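Local coordinates for protein general negative regulator of transcription subunit 4 (Saccharomyces cerevisiae, PDB 5AIE) that serves as the E3 ubiquitin-protein ligase of the CCR4-NOT complex, its zinc-binding RING domain, the part in this chain, belonging to the ubiquitin-transfer machinery, at residues A[26-31]-A[46-51]. Residues are numbered along the deposited sequence; the frame is centred on the assembly and turned at random.
Sequences CGYQIC and GRCPAC. With ZN (zinc ion), chain D.
C26 SG and C48 SG meet at a zinc ion, which C26 SG binds at 2.4 Å from one loop and C48 SG at 2.5 Å from the other. This is one of the two zinc sites of a RING domain: C51 SG gives a third bond and C24 completes the four-cysteine set, tying the loop before helix 32-40 to the loop after it. Each loop also turns a backbone amide onto its own thiolate. Y28 N donates to C26 SG, and A50 N reaches C48 SG at 3.4 Å with a nearly straight N-H...S angle of 160°; both bonds probably temper the negative charge on sulfur. Y28, with CG anti to its amide nitrogen (chi1 -164°), leans its ring against 48-50. A50 CB lies over one face, 4.3 Å from the ring centroid, a CH-pi contact, while C48 SG approaches obliquely. P49 crosses the tyrosine at about a right angle. Replacing Y28 with an alanine would probably leave A50 CB without the ring face it packs on and P49 without its contact to CE2, opening a gap beside the zinc site. At the far end of this patch, P49 CB touches Y28 CE2 at 3.7 Å.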
loop_
_atom_site.group_PDB
_atom_site.type_symbol
_atom_site.label_atom_id
_atom_site.label_comp_id
_atom_site.label_asym_id
_atom_site.label_seq_id
_atom_site.Cartn_x
_atom_site.Cartn_y
_atom_site.Cartn_z
ATOM N N CYS A 26 -6.090 -21.559 7.095
ATOM C CA CYS A 26 -4.730 -21.039 7.188
ATOM C C CYS A 26 -4.380 -20.637 8.618
ATOM O O CYS A 26 -3.211 -20.645 9.002
ATOM C CB CYS A 26 -4.548 -19.845 6.250
ATOM S SG CYS A 26 -5.452 -18.368 6.741
ATOM N N GLY A 27 -5.394 -20.278 9.398
ATOM C CA GLY A 27 -5.189 -19.936 10.793
ATOM C C GLY A 27 -5.267 -18.451 11.094
ATOM O O GLY A 27 -5.117 -18.036 12.245
ATOM N N TYR A 28 -5.499 -17.647 10.061
ATOM C CA TYR A 28 -5.609 -16.203 10.231
ATOM C C TYR A 28 -6.902 -15.853 10.963
ATOM O O TYR A 28 -7.995 -16.173 10.496
ATOM C CB TYR A 28 -5.550 -15.499 8.874
ATOM C CG TYR A 28 -5.284 -14.015 8.959
ATOM C CD1 TYR A 28 -4.050 -13.536 9.375
ATOM C CD2 TYR A 28 -6.263 -13.092 8.611
ATOM C CE1 TYR A 28 -3.799 -12.181 9.454
ATOM C CE2 TYR A 28 -6.019 -11.733 8.685
ATOM C CZ TYR A 28 -4.785 -11.284 9.107
ATOM O OH TYR A 28 -4.535 -9.933 9.181
ATOM N N GLN A 29 -6.773 -15.196 12.113
ATOM C CA GLN A 29 -7.929 -14.903 12.958
ATOM C C GLN A 29 -8.340 -13.433 12.929
ATOM O O GLN A 29 -7.513 -12.539 13.107
ATOM C CB GLN A 29 -7.647 -15.322 14.403
ATOM C CG GLN A 29 -7.541 -16.822 14.608
ATOM C CD GLN A 29 -7.410 -17.200 16.070
ATOM O OE1 GLN A 29 -6.379 -16.956 16.697
ATOM N NE2 GLN A 29 -8.462 -17.794 16.624
ATOM N N ILE A 30 -9.629 -13.198 12.706
ATOM C CA ILE A 30 -10.200 -11.855 12.746
ATOM C C ILE A 30 -11.474 -11.857 13.587
ATOM O O ILE A 30 -11.993 -12.919 13.929
ATOM C CB ILE A 30 -10.517 -11.323 11.335
ATOM C CG1 ILE A 30 -11.539 -12.225 10.640
ATOM C CG2 ILE A 30 -9.247 -11.210 10.504
ATOM C CD1 ILE A 30 -11.878 -11.788 9.233
ATOM N N CYS A 31 -11.976 -10.670 13.915
ATOM C CA CYS A 31 -13.185 -10.550 14.725
ATOM C C CYS A 31 -14.420 -11.074 14.000
ATOM O O CYS A 31 -14.420 -11.228 12.779
ATOM C CB CYS A 31 -13.417 -9.097 15.142
ATOM S SG CYS A 31 -12.700 -8.653 16.739
ATOM N N GLY A 46 -14.776 -10.759 0.060
ATOM C CA GLY A 46 -15.263 -11.796 0.949
ATOM C C GLY A 46 -14.359 -13.012 1.020
ATOM O O GLY A 46 -14.823 -14.146 0.915
ATOM N N ARG A 47 -13.063 -12.775 1.194
ATOM C CA ARG A 47 -12.093 -13.857 1.342
ATOM C C ARG A 47 -11.047 -13.511 2.397
ATOM O O ARG A 47 -10.953 -12.365 2.836
ATOM C CB ARG A 47 -11.423 -14.169 0.001
ATOM C CG ARG A 47 -11.072 -12.943 -0.826
ATOM C CD ARG A 47 -10.443 -13.332 -2.157
ATOM N NE ARG A 47 -11.235 -14.329 -2.875
ATOM C CZ ARG A 47 -10.972 -14.742 -4.111
ATOM N NH1 ARG A 47 -9.937 -14.239 -4.773
ATOM N NH2 ARG A 47 -11.743 -15.653 -4.688
ATOM N N CYS A 48 -10.265 -14.507 2.801
ATOM C CA CYS A 48 -9.270 -14.327 3.854
ATOM C C CYS A 48 -8.181 -13.327 3.466
ATOM O O CYS A 48 -7.574 -13.442 2.403
ATOM C CB CYS A 48 -8.632 -15.670 4.215
ATOM S SG CYS A 48 -7.354 -15.564 5.489
ATOM N N PRO A 49 -7.931 -12.340 4.340
ATOM C CA PRO A 49 -6.920 -11.299 4.120
ATOM C C PRO A 49 -5.496 -11.845 4.013
ATOM O O PRO A 49 -4.587 -11.103 3.642
ATOM C CB PRO A 49 -7.058 -10.407 5.360
ATOM C CG PRO A 49 -8.441 -10.655 5.854
ATOM C CD PRO A 49 -8.707 -12.099 5.568
ATOM N N ALA A 50 -5.308 -13.119 4.339
ATOM C CA ALA A 50 -3.985 -13.730 4.288
ATOM C C ALA A 50 -3.760 -14.496 2.987
ATOM O O ALA A 50 -3.025 -14.041 2.111
ATOM C CB ALA A 50 -3.783 -14.649 5.483
ATOM N N CYS A 51 -4.395 -15.658 2.864
ATOM C CA CYS A 51 -4.152 -16.541 1.726
ATOM C C CYS A 51 -5.217 -16.423 0.638
ATOM O O CYS A 51 -5.247 -17.232 -0.290
ATOM C CB CYS A 51 -4.058 -17.993 2.198
ATOM S SG CYS A 51 -5.597 -18.676 2.844
HETATM ZN ZN ZN D . -6.613 -17.811 4.759
#